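Local coordinates for polymerase X (Deinococcus radiodurans, PDB 2W9M), which probably extends DNA from deoxyribonucleoside triphosphates as a family X repair polymerase and carries a zinc-binding PHP domain, at residues V322-L327 and A526-V530; G329-S335 and F358-H364; V485-N491 and K510-D516. One frame throughout, in Å; residues are numbered along the deposited sequence.

How the contacts relate
All three contacts belong to the PHP part of the chain. Contacts 2 and 3 pair parallel strands in one seven-stranded sheet, at its first and last strand pairs; contact 2 is buried throughout, contact 3 all but Asn491 and Lys510. Both combine backbone bonds and apolar packing with ligands of the chain D zinc, His332 and His334 in one and Asp516 in the other. Contact 1 is partly buried and has packing alone between its segments: a loop with a 3-10 turn meets helix 526-535, partly on backbone atoms. It still shares elements with its neighbours, since 322-327 runs directly into the strand of contact 2, and Ala526 and Gly529 pack on Thr515, Ala490 and Ile513 of contact 3.

Contact 1 (V322-L327 and A526-V530); sequences VTVGDL and ARYGV
Val530 of helix 526-535 packs on the loop and short 3-10 turn 322-327, just before the first strand of the PHP domain, a parallel barrel-like fold flanked by helices. The helix itself follows the last strand, 511-514, so the contact joins the two chain ends of the sheet. From its CB, which points at the loop, Val530 forks into two methyls. CG1 lies anti to the backbone N (chi1 166°) and rests on backbone, 3.6 Å from Val322 O and 3.9 Å from Thr323 CA. CG2 meets Val324 at both its backbone N and its CG2, each 3.8 Å away, and lies 4.0 Å from Leu327 CD2, the leucine and valine side chains running antiparallel alongside each other. One helical turn earlier Ala526 continues the same apolar stripe, its CB 3.9 Å from Leu327 CD2, so that a single leucine methyl spans both residues. Val324 reaches over to the helix backbone, where its CG2 lies 3.5 Å from Arg527 CA, whereas the guanidinium of Arg527 leads away. An alanine in place of Val530 would remove both methyls and is likely to leave a gap between Val324 and Leu327, with the loop less firmly seated on the helix. Val322 O accepts from Arg534 NH1 further along the helix, and the turn is braced from within, Asp326 N donating to Thr323 O. In return Thr323 N donates to Asp326 OD2 at 2.9 Å, meeting that oxygen on its anti side, 21° out of the carboxylate plane.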
loop_
_atom_site.group_PDB
_atom_site.type_symbol
_atom_site.label_atom_id
_atom_site.label_comp_id
_atom_site.label_asym_id
_atom_site.label_seq_id
_atom_site.Cartn_x
_atom_site.Cartn_y
_atom_site.Cartn_z
ATOM N N VAL A 322 -3.781 9.264 15.563
ATOM C CA VAL A 322 -3.731 7.808 15.572
ATOM C C VAL A 322 -2.299 7.291 15.412
ATOM O O VAL A 322 -1.466 7.926 14.762
ATOM C CB VAL A 322 -4.643 7.213 14.473
ATOM C CG1 VAL A 322 -4.184 7.662 13.095
ATOM C CG2 VAL A 322 -4.683 5.700 14.564
ATOM N N THR A 323 -2.016 6.146 16.026
ATOM C CA THR A 323 -0.726 5.482 15.870
ATOM C C THR A 323 -0.951 4.007 15.575
ATOM O O THR A 323 -2.061 3.501 15.744
ATOM C CB THR A 323 0.133 5.600 17.136
ATOM O OG1 THR A 323 -0.476 4.852 18.197
ATOM C CG2 THR A 323 0.270 7.054 17.557
ATOM N N VAL A 324 0.099 3.318 15.137
ATOM C CA VAL A 324 0.006 1.892 14.840
ATOM C C VAL A 324 -0.493 1.114 16.058
ATOM O O VAL A 324 -1.182 0.099 15.923
ATOM C CB VAL A 324 1.361 1.319 14.353
ATOM C CG1 VAL A 324 1.290 -0.191 14.220
ATOM C CG2 VAL A 324 1.749 1.941 13.026
ATOM N N GLY A 325 -0.160 1.607 17.247
ATOM C CA GLY A 325 -0.576 0.967 18.483
ATOM C C GLY A 325 -2.055 1.121 18.797
ATOM O O GLY A 325 -2.596 0.375 19.611
ATOM N N ASP A 326 -2.709 2.087 18.156
ATOM C CA ASP A 326 -4.136 2.327 18.357
ATOM C C ASP A 326 -4.990 1.400 17.501
ATOM O O ASP A 326 -6.217 1.419 17.580
ATOM C CB ASP A 326 -4.490 3.775 18.020
ATOM C CG ASP A 326 -3.923 4.757 19.018
ATOM O OD1 ASP A 326 -4.039 4.503 20.235
ATOM O OD2 ASP A 326 -3.363 5.787 18.582
ATOM N N LEU A 327 -4.337 0.599 16.670
ATOM C CA LEU A 327 -5.050 -0.291 15.769
ATOM C C LEU A 327 -5.265 -1.655 16.416
ATOM O O LEU A 327 -4.488 -2.583 16.205
ATOM C CB LEU A 327 -4.285 -0.434 14.452
ATOM C CG LEU A 327 -4.518 0.609 13.351
ATOM C CD1 LEU A 327 -4.812 1.996 13.906
ATOM C CD2 LEU A 327 -3.322 0.639 12.413
ATOM N N ALA A 526 0.739 -1.323 8.197
ATOM C CA ALA A 526 -0.127 -0.415 8.947
ATOM C C ALA A 526 0.557 0.927 9.176
ATOM O O ALA A 526 -0.076 1.980 9.137
ATOM C CB ALA A 526 -0.514 -1.037 10.266
ATOM N N ARG A 527 1.862 0.868 9.411
ATOM C CA ARG A 527 2.694 2.041 9.637
ATOM C C ARG A 527 2.632 3.067 8.500
ATOM O O ARG A 527 2.752 4.265 8.741
ATOM C CB ARG A 527 4.129 1.577 9.882
ATOM C CG ARG A 527 5.225 2.489 9.399
ATOM C CD ARG A 527 6.478 1.659 9.130
ATOM N NE ARG A 527 7.706 2.387 9.438
ATOM C CZ ARG A 527 8.923 1.959 9.121
ATOM N NH1 ARG A 527 9.071 0.809 8.476
ATOM N NH2 ARG A 527 9.990 2.681 9.439
ATOM N N TYR A 528 2.438 2.598 7.271
ATOM C CA TYR A 528 2.332 3.497 6.122
ATOM C C TYR A 528 0.955 4.146 6.039
ATOM O O TYR A 528 0.837 5.317 5.687
ATOM C CB TYR A 528 2.652 2.761 4.815
ATOM C CG TYR A 528 3.986 2.056 4.829
ATOM C CD1 TYR A 528 4.062 0.667 4.766
ATOM C CD2 TYR A 528 5.171 2.775 4.918
ATOM C CE1 TYR A 528 5.281 0.016 4.786
ATOM C CE2 TYR A 528 6.396 2.134 4.938
ATOM C CZ TYR A 528 6.445 0.755 4.870
ATOM O OH TYR A 528 7.665 0.116 4.888
ATOM N N GLY A 529 -0.082 3.378 6.353
ATOM C CA GLY A 529 -1.432 3.906 6.405
ATOM C C GLY A 529 -1.569 4.950 7.497
ATOM O O GLY A 529 -2.223 5.974 7.314
ATOM N N VAL A 530 -0.943 4.687 8.638
ATOM C CA VAL A 530 -0.975 5.616 9.761
ATOM C C VAL A 530 -0.314 6.957 9.417
ATOM O O VAL A 530 -0.797 8.009 9.833
ATOM C CB VAL A 530 -0.320 5.009 11.019
ATOM C CG1 VAL A 530 -0.049 6.084 12.053
ATOM C CG2 VAL A 530 -1.204 3.913 11.598
#

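Contact 2 (G329-S335 and F358-H364); sequences GMIHTHS and FLGTADH. With ZN (zinc ion), chain D; ZN (zinc ion), chain C.
The His334 ring has Ala362 O over one face, 3.2 Å above its plane, and the chain C zinc over the opposite face. It belongs, with the other rings here, to the first beta-alpha-beta unit of the PHP domain (strand 329-333, helix 344-353, strand 358-364), whose two parallel strands put the His-x-His pair of zinc ligands at their C-terminal end. His364 packs with His334 as an offset stack, centroids 4.2 Å apart and planes inclined by 30°, so that His334 CE1 sits over one face of the His364 ring. Each ring is held by metal: His334 NE2 binds the chain D zinc at 2.3 Å, and His364 NE2 binds the chain C zinc together with Asp339 and His518. At the other end the Phe358 ring carries Gly329 CA over one face, 3.5 Å from the ring centroid, a CH-pi contact; a side chain on Gly329 would collide with Phe358 CZ.

Met330 N donates to Phe358 O almost straight on (174°), and Gly360 N returns a bond to Met330 O. Beyond them the register slips by one residue, a beta bulge, and the chain turns a corner at His332. That residue sends NE2 to the chain D zinc, shared with Glu401 and Asp516, while ND1 is hydrogen-bonded to Glu487. Gly360 O is gripped twice by one residue, by Thr333 N at 3.1 Å and by Thr333 OG1 at 2.8 Å. The hydroxyl comes from above the carbonyl plane, placed there by a chi1 of 62° that sets OG1 between the backbone N and the carbonyl carbon. Leu359 CD1 presses against the same hydroxyl. Near the C-terminal ends, Ser335 OG donates to Asp363 OD2 on its syn side, 2.8 Å away and tilted out of the carboxylate plane.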
loop_
_atom_site.group_PDB
_atom_site.type_symbol
_atom_site.label_atom_id
_atom_site.label_comp_id
_atom_site.label_asym_id
_atom_site.label_seq_id
_atom_site.Cartn_x
_atom_site.Cartn_y
_atom_site.Cartn_z
ATOM N N GLY A 329 -7.929 -3.669 15.913
ATOM C CA GLY A 329 -8.448 -4.586 14.917
ATOM C C GLY A 329 -7.745 -4.460 13.583
ATOM O O GLY A 329 -7.718 -3.379 12.992
ATOM N N MET A 330 -7.175 -5.564 13.111
ATOM C CA MET A 330 -6.505 -5.592 11.813
ATOM C C MET A 330 -7.383 -6.255 10.756
ATOM O O MET A 330 -7.277 -7.456 10.507
ATOM C CB MET A 330 -5.160 -6.312 11.920
ATOM C CG MET A 330 -4.145 -5.592 12.799
ATOM S SD MET A 330 -3.234 -4.294 11.935
ATOM C CE MET A 330 -4.521 -3.076 11.653
ATOM N N ILE A 331 -8.254 -5.468 10.134
ATOM C CA ILE A 331 -9.239 -6.030 9.216
ATOM C C ILE A 331 -8.816 -5.912 7.757
ATOM O O ILE A 331 -7.836 -5.233 7.431
ATOM C CB ILE A 331 -10.637 -5.401 9.407
ATOM C CG1 ILE A 331 -10.631 -3.932 8.979
ATOM C CG2 ILE A 331 -11.101 -5.564 10.854
ATOM C CD1 ILE A 331 -11.997 -3.266 9.063
ATOM N N HIS A 332 -9.568 -6.586 6.891
ATOM C CA HIS A 332 -9.257 -6.666 5.471
ATOM C C HIS A 332 -7.873 -7.278 5.233
ATOM O O HIS A 332 -6.952 -6.611 4.778
ATOM C CB HIS A 332 -9.386 -5.290 4.810
ATOM C CG HIS A 332 -9.272 -5.328 3.323
ATOM N ND1 HIS A 332 -9.096 -4.190 2.558
ATOM C CD2 HIS A 332 -9.288 -6.362 2.452
ATOM C CE1 HIS A 332 -9.022 -4.526 1.286
ATOM N NE2 HIS A 332 -9.135 -5.842 1.191
ATOM N N THR A 333 -7.745 -8.558 5.560
ATOM C CA THR A 333 -6.518 -9.303 5.317
ATOM C C THR A 333 -6.845 -10.496 4.423
ATOM O O THR A 333 -7.995 -10.926 4.360
ATOM C CB THR A 333 -5.912 -9.816 6.627
ATOM O OG1 THR A 333 -6.839 -10.708 7.256
ATOM C CG2 THR A 333 -5.610 -8.660 7.573
ATOM N N HIS A 334 -5.844 -11.026 3.725
ATOM C CA HIS A 334 -6.068 -12.160 2.830
ATOM C C HIS A 334 -5.305 -13.401 3.275
ATOM O O HIS A 334 -4.247 -13.304 3.892
ATOM C CB HIS A 334 -5.715 -11.795 1.385
ATOM C CG HIS A 334 -6.614 -10.755 0.796
ATOM N ND1 HIS A 334 -7.644 -11.059 -0.065
ATOM C CD2 HIS A 334 -6.643 -9.409 0.958
ATOM C CE1 HIS A 334 -8.271 -9.948 -0.412
ATOM N NE2 HIS A 334 -7.681 -8.934 0.198
ATOM N N SER A 335 -5.860 -14.566 2.960
ATOM C CA SER A 335 -5.273 -15.836 3.363
ATOM C C SER A 335 -5.092 -16.760 2.167
ATOM O O SER A 335 -5.410 -16.407 1.030
ATOM C CB SER A 335 -6.167 -16.529 4.391
ATOM O OG SER A 335 -7.329 -17.067 3.772
ATOM N N PHE A 358 -7.332 -8.261 17.361
ATOM C CA PHE A 358 -8.063 -9.253 16.573
ATOM C C PHE A 358 -7.831 -9.121 15.067
ATOM O O PHE A 358 -7.404 -8.074 14.581
ATOM C CB PHE A 358 -9.565 -9.228 16.908
ATOM C CG PHE A 358 -10.284 -7.998 16.419
ATOM C CD1 PHE A 358 -10.272 -6.826 17.162
ATOM C CD2 PHE A 358 -10.985 -8.016 15.222
ATOM C CE1 PHE A 358 -10.938 -5.692 16.715
ATOM C CE2 PHE A 358 -11.653 -6.887 14.770
ATOM C CZ PHE A 358 -11.626 -5.725 15.517
ATOM N N LEU A 359 -8.109 -10.201 14.341
ATOM C CA LEU A 359 -7.885 -10.248 12.899
ATOM C C LEU A 359 -9.194 -10.199 12.128
ATOM O O LEU A 359 -10.160 -10.871 12.476
ATOM C CB LEU A 359 -7.127 -11.520 12.512
ATOM C CG LEU A 359 -6.961 -11.793 11.013
ATOM C CD1 LEU A 359 -5.843 -10.947 10.416
ATOM C CD2 LEU A 359 -6.692 -13.268 10.773
ATOM N N GLY A 360 -9.211 -9.401 11.070
ATOM C CA GLY A 360 -10.355 -9.328 10.188
ATOM C C GLY A 360 -10.104 -10.061 8.887
ATOM O O GLY A 360 -9.306 -9.636 8.051
ATOM N N THR A 361 -10.791 -11.182 8.725
ATOM C CA THR A 361 -10.741 -11.969 7.503
ATOM C C THR A 361 -11.453 -11.231 6.374
ATOM O O THR A 361 -12.450 -10.555 6.613
ATOM C CB THR A 361 -11.416 -13.336 7.743
ATOM O OG1 THR A 361 -10.448 -14.250 8.273
ATOM C CG2 THR A 361 -12.001 -13.896 6.457
ATOM N N ALA A 362 -10.943 -11.352 5.150
ATOM C CA ALA A 362 -11.548 -10.669 4.003
ATOM C C ALA A 362 -10.972 -11.103 2.655
ATOM O O ALA A 362 -10.366 -10.301 1.944
ATOM C CB ALA A 362 -11.434 -9.157 4.165
ATOM N N ASP A 363 -11.172 -12.367 2.301
ATOM C CA ASP A 363 -10.694 -12.893 1.025
ATOM C C ASP A 363 -11.635 -12.497 -0.113
ATOM O O ASP A 363 -12.779 -12.113 0.130
ATOM C CB ASP A 363 -10.525 -14.416 1.111
ATOM C CG ASP A 363 -9.285 -14.820 1.899
ATOM O OD1 ASP A 363 -8.166 -14.484 1.459
ATOM O OD2 ASP A 363 -9.423 -15.466 2.959
ATOM N N HIS A 364 -11.153 -12.573 -1.351
ATOM C CA HIS A 364 -11.956 -12.162 -2.498
ATOM C C HIS A 364 -13.114 -13.115 -2.732
ATOM O O HIS A 364 -13.174 -14.200 -2.150
ATOM C CB HIS A 364 -11.119 -12.101 -3.773
ATOM C CG HIS A 364 -9.874 -11.290 -3.641
ATOM N ND1 HIS A 364 -9.843 -9.934 -3.877
ATOM C CD2 HIS A 364 -8.615 -11.646 -3.300
ATOM C CE1 HIS A 364 -8.615 -9.488 -3.681
ATOM N NE2 HIS A 364 -7.852 -10.505 -3.328
HETATM ZN ZN ZN D . -8.039 -6.795 -0.549
HETATM ZN ZN ZN C . -5.847 -10.016 -3.279
HETATM O O HOH W 1 -8.432 -13.642 4.984
#

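Contact 3 (V485-N491 and K510-D516); sequences VVEINAN and KFAINTD. With ZN (zinc ion), chain D.
Glu487 and Asn514 meet aslant on one face of two parallel strands, the carboxylate and amide planes standing 80° apart. Asn514 ND2 donates to Glu487 OE1 at 2.7 Å and uses the anti lone pair, the one facing away from OE2. The same OE1 takes His332 ND1, which ties Glu487 to the zinc site. Glu487 reaches Asn514 because CG is anti to the backbone N (chi1 166°) and the chain stays extended beyond. Asn489 lies further along the same face. Its ND2 binds two carboxylates, Glu487 OE2 at 2.8 Å, met from above the carboxylate plane, and Asp516 OD2 at 3.2 Å, which lies in the amide plane of Asn489. One amide thus bridges the two acids and also positions a first-shell ligand, since Asp516 OD1 binds the chain D zinc at 2.4 Å. Asn489 OD1 accepts from Asn491 N, an Asx turn; with ND2 donating to two acids, this fixes which way the amide is flipped.

The other face is hydrocarbon. Val486 and Phe511 project from the sheet together as neighbours, with CG1 of Val486 3.7 Å from Phe511 CD2; CD1 of Ile488 reaches the same ring atom. Between the faces the backbones bond in parallel fashion, Ile488 N to Ala512 O at 2.8 Å and Ala490 N to Asn514 O at 2.6 Å.

Helix 499-505 links the strands as a beta-alpha-beta unit of the PHP fold. Strand 453-454 borders 485-489, Asn514 touches Ile331 and His332 of the first strand, and Ile513 meets Ala533 of helix 526-535, while Val485 and Lys510 touch helix 549-561.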
loop_
_atom_site.group_PDB
_atom_site.type_symbol
_atom_site.label_atom_id
_atom_site.label_comp_id
_atom_site.label_asym_id
_atom_site.label_seq_id
_atom_site.Cartn_x
_atom_site.Cartn_y
_atom_site.Cartn_z
ATOM N N VAL A 485 -18.134 3.116 6.357
ATOM C CA VAL A 485 -16.785 3.617 6.612
ATOM C C VAL A 485 -15.882 3.438 5.400
ATOM O O VAL A 485 -15.968 2.437 4.698
ATOM C CB VAL A 485 -16.162 2.998 7.892
ATOM C CG1 VAL A 485 -17.065 1.937 8.470
ATOM C CG2 VAL A 485 -14.769 2.460 7.620
ATOM N N VAL A 486 -15.039 4.433 5.142
ATOM C CA VAL A 486 -14.184 4.423 3.966
ATOM C C VAL A 486 -12.759 4.033 4.347
ATOM O O VAL A 486 -12.231 4.476 5.368
ATOM C CB VAL A 486 -14.222 5.779 3.217
ATOM C CG1 VAL A 486 -14.249 6.922 4.193
ATOM C CG2 VAL A 486 -13.041 5.908 2.266
ATOM N N GLU A 487 -12.147 3.184 3.529
ATOM C CA GLU A 487 -10.856 2.604 3.866
ATOM C C GLU A 487 -9.694 3.494 3.450
ATOM O O GLU A 487 -9.703 4.092 2.375
ATOM C CB GLU A 487 -10.720 1.222 3.216
ATOM C CG GLU A 487 -9.307 0.645 3.201
ATOM C CD GLU A 487 -9.272 -0.791 2.682
ATOM O OE1 GLU A 487 -9.658 -1.703 3.445
ATOM O OE2 GLU A 487 -8.864 -1.010 1.517
ATOM N N ILE A 488 -8.703 3.593 4.325
ATOM C CA ILE A 488 -7.409 4.138 3.960
ATOM C C ILE A 488 -6.468 2.949 3.861
ATOM O O ILE A 488 -5.941 2.471 4.864
ATOM C CB ILE A 488 -6.890 5.143 5.000
ATOM C CG1 ILE A 488 -7.804 6.368 5.065
ATOM C CG2 ILE A 488 -5.463 5.556 4.676
ATOM C CD1 ILE A 488 -7.423 7.347 6.152
ATOM N N ASN A 489 -6.287 2.453 2.642
ATOM C CA ASN A 489 -5.531 1.233 2.420
ATOM C C ASN A 489 -4.057 1.468 2.693
ATOM O O ASN A 489 -3.405 2.257 2.008
ATOM C CB ASN A 489 -5.764 0.717 0.998
ATOM C CG ASN A 489 -5.358 -0.730 0.828
ATOM O OD1 ASN A 489 -4.181 -1.070 0.925
ATOM N ND2 ASN A 489 -6.333 -1.591 0.569
ATOM N N ALA A 490 -3.544 0.787 3.709
ATOM C CA ALA A 490 -2.179 1.002 4.175
ATOM C C ALA A 490 -1.101 0.399 3.274
ATOM O O ALA A 490 0.078 0.712 3.433
ATOM C CB ALA A 490 -2.022 0.497 5.608
ATOM N N ASN A 491 -1.486 -0.467 2.339
ATOM C CA ASN A 491 -0.507 -1.030 1.408
ATOM C C ASN A 491 0.212 0.094 0.667
ATOM O O ASN A 491 -0.432 0.951 0.067
ATOM C CB ASN A 491 -1.162 -2.008 0.426
ATOM C CG ASN A 491 -0.158 -2.644 -0.530
ATOM O OD1 ASN A 491 0.290 -2.021 -1.493
ATOM N ND2 ASN A 491 0.190 -3.895 -0.269
ATOM N N LYS A 510 -16.173 8.158 9.032
ATOM C CA LYS A 510 -15.327 7.312 9.853
ATOM C C LYS A 510 -14.422 6.547 8.905
ATOM O O LYS A 510 -14.846 6.141 7.829
ATOM C CB LYS A 510 -16.164 6.346 10.688
ATOM C CG LYS A 510 -16.816 6.985 11.899
ATOM C CD LYS A 510 -17.097 5.958 12.986
ATOM C CE LYS A 510 -15.871 5.714 13.857
ATOM N NZ LYS A 510 -14.674 5.318 13.061
ATOM N N PHE A 511 -13.171 6.356 9.290
ATOM C CA PHE A 511 -12.222 5.699 8.405
ATOM C C PHE A 511 -11.756 4.369 8.971
ATOM O O PHE A 511 -11.929 4.085 10.158
ATOM C CB PHE A 511 -11.018 6.603 8.145
ATOM C CG PHE A 511 -11.380 7.927 7.545
ATOM C CD1 PHE A 511 -11.722 8.995 8.353
ATOM C CD2 PHE A 511 -11.393 8.099 6.170
ATOM C CE1 PHE A 511 -12.065 10.215 7.804
ATOM C CE2 PHE A 511 -11.729 9.314 5.616
ATOM C CZ PHE A 511 -12.066 10.376 6.436
ATOM N N ALA A 512 -11.165 3.554 8.106
ATOM C CA ALA A 512 -10.541 2.318 8.532
ATOM C C ALA A 512 -9.140 2.217 7.925
ATOM O O ALA A 512 -8.986 2.217 6.702
ATOM C CB ALA A 512 -11.401 1.127 8.117
ATOM N N ILE A 513 -8.123 2.150 8.775
ATOM C CA ILE A 513 -6.757 1.967 8.300
ATOM C C ILE A 513 -6.462 0.478 8.161
ATOM O O ILE A 513 -6.147 -0.197 9.138
ATOM C CB ILE A 513 -5.730 2.633 9.236
ATOM C CG1 ILE A 513 -6.096 4.099 9.465
ATOM C CG2 ILE A 513 -4.330 2.544 8.650
ATOM C CD1 ILE A 513 -5.219 4.796 10.493
ATOM N N ASN A 514 -6.577 -0.024 6.935
ATOM C CA ASN A 514 -6.461 -1.456 6.660
ATOM C C ASN A 514 -5.230 -1.786 5.822
ATOM O O ASN A 514 -4.946 -1.114 4.832
ATOM C CB ASN A 514 -7.717 -1.958 5.942
ATOM C CG ASN A 514 -8.994 -1.718 6.748
ATOM O OD1 ASN A 514 -8.946 -1.398 7.939
ATOM N ND2 ASN A 514 -10.144 -1.875 6.095
ATOM N N THR A 515 -4.512 -2.832 6.215
ATOM C CA THR A 515 -3.257 -3.196 5.567
ATOM C C THR A 515 -3.455 -3.927 4.234
ATOM O O THR A 515 -2.594 -3.868 3.351
ATOM C CB THR A 515 -2.412 -4.089 6.486
ATOM O OG1 THR A 515 -3.156 -5.273 6.813
ATOM C CG2 THR A 515 -2.062 -3.356 7.766
ATOM N N ASP A 516 -4.584 -4.618 4.092
ATOM C CA ASP A 516 -4.827 -5.448 2.918
ATOM C C ASP A 516 -3.718 -6.488 2.770
ATOM O O ASP A 516 -3.312 -6.828 1.658
ATOM C CB ASP A 516 -4.918 -4.583 1.657
ATOM C CG ASP A 516 -5.667 -5.270 0.530
ATOM O OD1 ASP A 516 -6.003 -6.461 0.681
ATOM O OD2 ASP A 516 -5.921 -4.622 -0.510
HETATM ZN ZN ZN D . -8.039 -6.795 -0.549
HETATM O O HOH W 2 0.214 -5.079 2.521
#